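Side-chain contacts in flavohemoprotein (Vibrio cholerae O1 biovar El Tor, PDB 4EH1), which probably detoxifies nitric oxide by converting it to nitrate with oxygen and NAD(P)H, this chain being its reductase portion, which carries FAD: residues A122-G125 against A126-M129; F158-E161 against T162-I166; A62-G65 against R66-R69. One frame throughout, in Å; residues are numbered along the deposited sequence. Where two conformers were deposited one is given.

Interaction 1. Residues A122-G125 against A126-M129. With FAD (flavin-adenine dinucleotide), chain C.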
loop_
_atom_site.group_PDB
_atom_site.type_symbol
_atom_site.label_atom_id
_atom_site.label_comp_id
_atom_site.label_asym_id
_atom_site.label_seq_id
_atom_site.Cartn_x
_atom_site.Cartn_y
_atom_site.Cartn_z
ATOM N N ALA A 122 5.156 18.869 -8.929
ATOM C CA ALA A 122 3.838 18.458 -9.396
ATOM C C ALA A 122 3.770 16.959 -9.596
ATOM O O ALA A 122 4.700 16.346 -10.132
ATOM C CB ALA A 122 3.490 19.146 -10.735
ATOM N N GLY A 123 2.650 16.375 -9.211
ATOM C CA GLY A 123 2.448 14.961 -9.447
ATOM C C GLY A 123 3.536 14.150 -8.756
ATOM O O GLY A 123 3.767 14.299 -7.565
ATOM N N VAL A 124 4.218 13.317 -9.522
ATOM C CA VAL A 124 5.164 12.375 -8.955
ATOM C C VAL A 124 6.534 13.048 -8.759
ATOM O O VAL A 124 7.446 12.482 -8.134
ATOM C CB VAL A 124 5.245 11.083 -9.805
ATOM C CG1 VAL A 124 6.101 11.307 -11.053
ATOM C CG2 VAL A 124 5.727 9.889 -8.930
ATOM N N GLY A 125 6.636 14.277 -9.260
ATOM C CA GLY A 125 7.756 15.155 -8.975
ATOM C C GLY A 125 7.983 15.319 -7.471
ATOM O O GLY A 125 9.078 15.681 -7.020
ATOM N N ALA A 126 6.945 15.050 -6.694
ATOM C CA ALA A 126 7.038 15.149 -5.244
ATOM C C ALA A 126 8.011 14.125 -4.610
ATOM O O ALA A 126 8.481 14.345 -3.519
ATOM C CB ALA A 126 5.637 15.039 -4.604
ATOM N N THR A 127 8.296 13.025 -5.303
ATOM C CA THR A 127 9.097 11.946 -4.721
ATOM C C THR A 127 10.489 12.417 -4.215
ATOM O O THR A 127 10.790 12.273 -3.026
ATOM C CB THR A 127 9.193 10.713 -5.672
ATOM O OG1 THR A 127 7.878 10.267 -6.034
ATOM C CG2 THR A 127 9.938 9.574 -5.017
ATOM N N PRO A 128 11.325 13.013 -5.088
ATOM C CA PRO A 128 12.610 13.466 -4.520
ATOM C C PRO A 128 12.456 14.591 -3.489
ATOM O O PRO A 128 13.279 14.674 -2.572
ATOM C CB PRO A 128 13.378 13.962 -5.744
ATOM C CG PRO A 128 12.279 14.290 -6.759
ATOM C CD PRO A 128 11.257 13.249 -6.542
ATOM N N MET A 129 11.415 15.419 -3.631
ATOM C CA MET A 129 11.160 16.478 -2.694
ATOM C C MET A 129 10.865 15.904 -1.333
ATOM O O MET A 129 11.184 16.526 -0.325
ATOM C CB MET A 129 9.985 17.348 -3.110
ATOM C CG MET A 129 10.222 18.147 -4.364
ATOM S SD MET A 129 11.829 19.016 -4.383
ATOM C CE MET A 129 11.657 19.658 -6.048
HETATM P PA FAD C . 7.304 2.743 -20.306
HETATM O O1A FAD C . 8.694 3.061 -20.438
HETATM O O2A FAD C . 6.782 1.468 -20.664
HETATM O O5B FAD C . 6.527 3.766 -21.164
HETATM C C5B FAD C . 6.997 5.079 -21.326
HETATM C C4B FAD C . 6.026 5.988 -22.058
HETATM O O4B FAD C . 5.979 5.688 -23.439
HETATM C C3B FAD C . 4.644 5.785 -21.514
HETATM O O3B FAD C . 3.975 7.019 -21.549
HETATM C C2B FAD C . 4.009 4.860 -22.496
HETATM O O2B FAD C . 2.645 5.144 -22.510
HETATM C C1B FAD C . 4.710 5.184 -23.782
HETATM N N9A FAD C . 4.869 3.962 -24.563
HETATM C C8A FAD C . 5.315 2.803 -24.132
HETATM N N7A FAD C . 5.309 1.890 -25.102
HETATM C C5A FAD C . 4.841 2.477 -26.180
HETATM C C6A FAD C . 4.572 2.063 -27.548
HETATM N N6A FAD C . 4.817 0.812 -27.961
HETATM N N1A FAD C . 4.067 2.982 -28.351
HETATM C C2A FAD C . 3.830 4.210 -27.949
HETATM N N3A FAD C . 4.046 4.653 -26.729
HETATM C C4A FAD C . 4.539 3.842 -25.813
HETATM N N1 FAD C . 9.089 7.619 -11.867
HETATM C C2 FAD C . 8.473 7.456 -10.698
HETATM O O2 FAD C . 7.404 6.902 -10.686
HETATM N N3 FAD C . 8.977 7.853 -9.542
HETATM C C4 FAD C . 10.131 8.439 -9.452
HETATM O O4 FAD C . 10.534 8.771 -8.367
HETATM C C4X FAD C . 10.872 8.674 -10.697
HETATM N N5 FAD C . 12.039 9.274 -10.704
HETATM C C5X FAD C . 12.683 9.485 -11.835
HETATM C C6 FAD C . 13.886 10.114 -11.784
HETATM C C7 FAD C . 14.579 10.353 -12.931
HETATM C C7M FAD C . 15.889 11.044 -12.882
HETATM C C8 FAD C . 14.041 9.921 -14.212
HETATM C C8M FAD C . 14.832 10.188 -15.435
HETATM C C9 FAD C . 12.834 9.283 -14.272
HETATM C C9A FAD C . 12.130 9.056 -13.120
HETATM N N10 FAD C . 10.902 8.415 -13.151
HETATM C C10 FAD C . 10.256 8.220 -11.941
HETATM C "C1'" FAD C . 10.344 7.940 -14.411
HETATM C "C2'" FAD C . 10.529 6.426 -14.514
HETATM O "O2'" FAD C . 11.881 6.028 -14.559
HETATM C "C3'" FAD C . 9.921 5.757 -15.729
HETATM O "O3'" FAD C . 10.306 6.396 -16.915
HETATM C "C4'" FAD C . 8.419 5.552 -15.661
HETATM O "O4'" FAD C . 8.120 4.832 -14.489
HETATM C "C5'" FAD C . 7.830 4.850 -16.880
HETATM O "O5'" FAD C . 8.315 3.558 -17.093
HETATM P P FAD C . 7.445 2.384 -17.572
HETATM O O1P FAD C . 8.344 1.317 -17.866
HETATM O O2P FAD C . 6.427 2.173 -16.616
HETATM O O3P FAD C . 6.811 2.969 -18.854
#
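Ala-122 meets the helix start through its backbone alone: its O lies 4.3 Å from Ala-126 N, too far to bond, and instead accepts from Gly-125 N, which closes a tight turn at the end of strand 117-122. One residue on, Gly-123 turns the chain with a positive phi, and its O takes a weak though nearly straight bond from Ala-126 N at 3.4 Å. The same carbonyl oxygen is also gripped by the hydroxyl of Tyr-148, on the adjacent strand 144-150.

Val-124 carries the main polar contact. Its O receives Thr-127 N at 3.0 Å with an N-H...O angle of 171°, the donor standing above the carbonyl plane by 52°. In the Thr-127 conformer described here, one of two modelled, OG1 reaches this oxygen as well, at 3.1 Å, in the carbonyl plane and on a lone pair. That second bond follows from chi1 of -55°, which sets OG1 beside its own backbone N and sends CG2 the other way, to 3.5 Å from O4 of the flavin. Val-124 and Thr-127 run side by side, pointing the same way, with Val-124 CG2 against Thr-127 OG1. The distance from Val-124 CG2 to FAD O2 is 3.8 Å, so the pair meets both carbonyl oxygens of the pyrimidine ring.

At Gly-125 the carbonyl oxygen meets carbon instead of a donor: it rests against the ring of Pro-128, 3.3 Å from CD, with Met-129 CG somewhat farther off. The proline nitrogen has no hydrogen to offer that carbonyl.

This compact turn is the glycine-rich loop between a strand and helix 126-138 in the NAD(P)-binding domain of the ferredoxin-reductase family, consistent with a pyridine-nucleotide site next to the flavin.

Interaction 2. Residues F158-E161 against T162-I166; sequences FAQE and TAQLI
With CG of Gln-160 trans to its backbone N (chi1 175°) and the chain then bent at chi2 (63°), its amide folds forward along the helix toward Gln-164, whose own CG stands beside its backbone N and whose chain runs on extended. The two side chains cross at a slant, their amide planes 65° apart. Gln-160 NE2 donates to Gln-164 OE1 at 2.9 Å; the nitrogen comes in well to one side of the C=O direction, tilted from that carbonyl's plane, and also lies 3.4 Å from Gln-164 CG. The hydrogen bond and this amide-on-methylene contact are thus combined in an i to i+4 pair on the outer side of the helix.

The backbone bonds are those of a regular helix. Phe-158, at the N-cap position, starts them: its O accepts Thr-162 N at 2.9 Å. Thr-162 OG1, in the conformer described here, lies 3.2 Å from Phe-158 O, a weak bond and not a settled one, since its proton has another acceptor within reach; the hydroxyl oxygen also bonds Gln-130 NE2 on helix 126-138. Ala-163 N and Gln-164 N continue the series to Ala-159 O and Gln-160 O, and Leu-165 N bonds Glu-161 O at 3.1 Å.

Helix 159-169 is the crossover of a beta-alpha-beta unit between strands 144-150 and 172-177. Leu-165 packs onto helix 126-138 at Leu-133 and Ala-137; Glu-161 reaches His-134 and Gln-130 on that helix and salt-bridges Arg-69 of strand 68-73, while Ala-159 and Gln-160 pack on Lys-94 and Gly-96 of the second subunit.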
loop_
_atom_site.group_PDB
_atom_site.type_symbol
_atom_site.label_atom_id
_atom_site.label_comp_id
_atom_site.label_asym_id
_atom_site.label_seq_id
_atom_site.Cartn_x
_atom_site.Cartn_y
_atom_site.Cartn_z
ATOM N N PHE A 158 1.564 11.816 -0.683
ATOM C CA PHE A 158 2.167 12.136 0.606
ATOM C C PHE A 158 1.388 13.149 1.425
ATOM O O PHE A 158 1.991 13.806 2.282
ATOM C CB PHE A 158 3.588 12.694 0.430
ATOM C CG PHE A 158 4.517 11.765 -0.273
ATOM C CD1 PHE A 158 4.677 10.469 0.168
ATOM C CD2 PHE A 158 5.227 12.188 -1.395
ATOM C CE1 PHE A 158 5.567 9.607 -0.491
ATOM C CE2 PHE A 158 6.103 11.322 -2.067
ATOM C CZ PHE A 158 6.262 10.040 -1.609
ATOM N N ALA A 159 0.079 13.296 1.174
ATOM C CA ALA A 159 -0.673 14.390 1.800
ATOM C C ALA A 159 -0.442 14.388 3.321
ATOM O O ALA A 159 -0.080 15.403 3.904
ATOM C CB ALA A 159 -2.165 14.280 1.509
ATOM N N GLN A 160 -0.630 13.230 3.940
ATOM C CA GLN A 160 -0.585 13.127 5.398
ATOM C C GLN A 160 0.839 13.263 5.947
ATOM O O GLN A 160 1.083 13.962 6.922
ATOM C CB GLN A 160 -1.196 11.799 5.865
ATOM C CG GLN A 160 -1.076 11.565 7.370
ATOM C CD GLN A 160 -1.840 12.619 8.178
ATOM O OE1 GLN A 160 -2.681 13.350 7.645
ATOM N NE2 GLN A 160 -1.555 12.691 9.469
ATOM N N GLU A 161 1.776 12.600 5.292
ATOM C CA GLU A 161 3.131 12.567 5.776
ATOM C C GLU A 161 3.719 13.974 5.711
ATOM O O GLU A 161 4.378 14.414 6.642
ATOM C CB GLU A 161 3.933 11.545 4.971
ATOM C CG GLU A 161 5.416 11.392 5.345
ATOM C CD GLU A 161 6.136 10.374 4.422
ATOM O OE1 GLU A 161 6.884 10.771 3.505
ATOM O OE2 GLU A 161 5.943 9.167 4.617
ATOM N N THR A 162 3.436 14.682 4.627
ATOM C CA THR A 162 3.930 16.036 4.456
ATOM C C THR A 162 3.292 16.997 5.468
ATOM O O THR A 162 3.976 17.835 6.045
ATOM C CB THR A 162 3.717 16.492 2.995
ATOM O OG1 THR A 162 4.545 15.691 2.155
ATOM C CG2 THR A 162 4.083 17.963 2.772
ATOM N N ALA A 163 1.992 16.855 5.695
ATOM C CA ALA A 163 1.278 17.708 6.636
ATOM C C ALA A 163 1.919 17.563 8.011
ATOM O O ALA A 163 2.139 18.547 8.710
ATOM C CB ALA A 163 -0.213 17.329 6.714
ATOM N N GLN A 164 2.237 16.329 8.381
ATOM C CA GLN A 164 2.839 16.085 9.685
ATOM C C GLN A 164 4.199 16.760 9.810
ATOM O O GLN A 164 4.452 17.426 10.809
ATOM C CB GLN A 164 2.929 14.592 9.999
ATOM C CG GLN A 164 1.568 13.923 10.147
ATOM C CD GLN A 164 1.661 12.564 10.849
ATOM O OE1 GLN A 164 0.923 11.616 10.527
ATOM N NE2 GLN A 164 2.575 12.471 11.819
ATOM N N LEU A 165 5.053 16.601 8.797
ATOM C CA LEU A 165 6.376 17.231 8.809
ATOM C C LEU A 165 6.231 18.704 8.965
ATOM O O LEU A 165 6.870 19.315 9.808
ATOM C CB LEU A 165 7.146 16.979 7.518
ATOM C CG LEU A 165 7.793 15.602 7.417
ATOM C CD1 LEU A 165 8.462 15.387 6.059
ATOM C CD2 LEU A 165 8.796 15.381 8.590
ATOM N N ILE A 166 5.365 19.276 8.143
ATOM C CA ILE A 166 5.145 20.706 8.186
ATOM C C ILE A 166 4.675 21.145 9.543
ATOM O O ILE A 166 5.192 22.110 10.084
ATOM C CB ILE A 166 4.182 21.172 7.057
ATOM C CG1 ILE A 166 5.006 21.315 5.785
ATOM C CG2 ILE A 166 3.596 22.536 7.384
ATOM C CD1 ILE A 166 4.390 20.759 4.639
#

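Interaction 3. Residues A62-G65 against R66-R69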
loop_
_atom_site.group_PDB
_atom_site.type_symbol
_atom_site.label_atom_id
_atom_site.label_comp_id
_atom_site.label_asym_id
_atom_site.label_seq_id
_atom_site.Cartn_x
_atom_site.Cartn_y
_atom_site.Cartn_z
ATOM N N ALA A 62 14.790 10.175 3.638
ATOM C CA ALA A 62 16.169 10.511 4.023
ATOM C C ALA A 62 17.098 9.276 4.056
ATOM O O ALA A 62 16.669 8.168 4.361
ATOM C CB ALA A 62 16.181 11.185 5.397
ATOM N N SER A 63 18.374 9.475 3.758
ATOM C CA SER A 63 19.343 8.382 3.816
ATOM C C SER A 63 19.576 7.936 5.277
ATOM O O SER A 63 19.692 8.766 6.182
ATOM C CB SER A 63 20.646 8.841 3.189
ATOM O OG SER A 63 21.556 7.766 3.101
ATOM N N ASN A 64 19.595 6.633 5.521
ATOM C CA ASN A 64 19.837 6.138 6.882
ATOM C C ASN A 64 20.710 4.888 6.923
ATOM O O ASN A 64 20.842 4.259 7.956
ATOM C CB ASN A 64 18.528 5.866 7.612
ATOM C CG ASN A 64 17.721 4.734 6.984
ATOM O OD1 ASN A 64 18.203 3.959 6.133
ATOM N ND2 ASN A 64 16.479 4.625 7.416
ATOM N N GLY A 65 21.246 4.501 5.773
ATOM C CA GLY A 65 22.181 3.392 5.715
ATOM C C GLY A 65 21.587 2.001 5.822
ATOM O O GLY A 65 22.329 1.029 5.846
ATOM N N ARG A 66 20.264 1.882 5.854
ATOM C CA ARG A 66 19.662 0.577 6.121
ATOM C C ARG A 66 18.667 0.161 5.064
ATOM O O ARG A 66 18.627 -0.991 4.645
ATOM C CB ARG A 66 18.994 0.567 7.504
ATOM C CG ARG A 66 19.964 0.820 8.648
ATOM C CD ARG A 66 20.775 -0.431 8.943
ATOM N NE ARG A 66 19.951 -1.500 9.510
ATOM C CZ ARG A 66 20.292 -2.786 9.512
ATOM N NH1 ARG A 66 21.442 -3.168 8.966
ATOM N NH2 ARG A 66 19.478 -3.687 10.054
ATOM N N GLU A 67 17.845 1.094 4.628
ATOM C CA GLU A 67 16.850 0.754 3.618
ATOM C C GLU A 67 16.542 1.927 2.711
ATOM O O GLU A 67 16.836 3.073 3.041
ATOM C CB GLU A 67 15.567 0.297 4.282
ATOM C CG GLU A 67 14.920 1.402 5.044
ATOM C CD GLU A 67 13.834 0.924 5.973
ATOM O OE1 GLU A 67 13.888 -0.252 6.392
ATOM O OE2 GLU A 67 12.931 1.735 6.282
ATOM N N TYR A 68 15.951 1.626 1.558
ATOM C CA TYR A 68 15.567 2.649 0.610
ATOM C C TYR A 68 14.044 2.681 0.470
ATOM O O TYR A 68 13.384 1.644 0.498
ATOM C CB TYR A 68 16.177 2.344 -0.760
ATOM C CG TYR A 68 17.690 2.468 -0.874
ATOM C CD1 TYR A 68 18.383 3.507 -0.252
ATOM C CD2 TYR A 68 18.411 1.559 -1.626
ATOM C CE1 TYR A 68 19.773 3.628 -0.374
ATOM C CE2 TYR A 68 19.798 1.652 -1.748
ATOM C CZ TYR A 68 20.472 2.696 -1.139
ATOM O OH TYR A 68 21.833 2.781 -1.267
ATOM N N ARG A 69 13.480 3.866 0.320
ATOM C CA ARG A 69 12.102 3.965 -0.140
ATOM C C ARG A 69 12.054 4.676 -1.511
ATOM O O ARG A 69 12.677 5.736 -1.713
ATOM C CB ARG A 69 11.213 4.690 0.871
ATOM C CG ARG A 69 9.735 4.796 0.430
ATOM C CD ARG A 69 8.878 5.464 1.492
ATOM N NE ARG A 69 8.954 6.913 1.386
ATOM C CZ ARG A 69 8.268 7.744 2.165
ATOM N NH1 ARG A 69 7.463 7.263 3.105
ATOM N NH2 ARG A 69 8.376 9.055 1.996
HETATM O O HOH W 1 15.286 5.493 3.537
HETATM O O HOH W 2 18.825 5.102 3.178
#
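Asn-64 and Arg-66 are joined by a side-chain to backbone hydrogen bond, the first of two on one oxygen. Asn-64 OD1 accepts Arg-66 N at 2.9 Å, from a donor 35° out of the carbonyl plane, and Glu-67 N at 3.3 Å, which lies in that plane with an almost straight N-H...O angle of 169°. Chi1 of 65° places CG between the backbone N and carbonyl carbon of Asn-64, and from there the amide curls over the bend so that one oxygen can collect both N-H groups. This double grip probably limits rotation of the amide.

The bond to Arg-66 N, two residues ahead, defines an Asx turn. Gly-65 occupies its middle with positive phi, and the turn leads the loop after strand 53-58 into strand 68-73, two strands that lie outermost in the six-stranded antiparallel sheet of the FAD-binding domain.

Water-mediated bonds form a second group, converging on Glu-67 O. One water donates to this oxygen at 2.9 Å and to Ala-62 O at 3.1 Å; another donates to Glu-67 O at 2.8 Å and accepts from Asn-64 N at 2.9 Å. Solvent thus adds to the direct bonds in tying 62-64 to the residues just ahead of strand 68-73.

Van der Waals contact is slight: methylenes of Arg-66 lie on backbone carbonyls. Bent at chi2 and chi3, this side chain lays its CG 3.6 Å from Asn-64 O and its CD alongside the Gly-65 carbonyl, and from there the guanidinium leads away from the turn. Glu-67 packs instead on Val-22 and Val-24 of strand 18-25.

Interaction 1 is buried near the centre of the chain, interaction 2 is partly buried and interaction 3 lies at the surface, in the FAD-binding half of the molecule. Their chemistry follows: a backbone oxygen beside the flavin collects an N-H and a hydroxyl in 122-129, two amides pair on a helix flank in 158-166, and a side-chain oxygen and waters hold 62-69. Interactions 1 and 2 belong to loops and helices flanking the parallel sheet of the NAD-binding domain and touch by packing, Phe-158 CE2 lying 4.1 Å from Thr-127 CA. Interactions 2 and 3 meet through an interdomain salt bridge, Glu-161 OE1 to Arg-69 NH2, 2.7 Å. Interactions 1 and 3 do not touch.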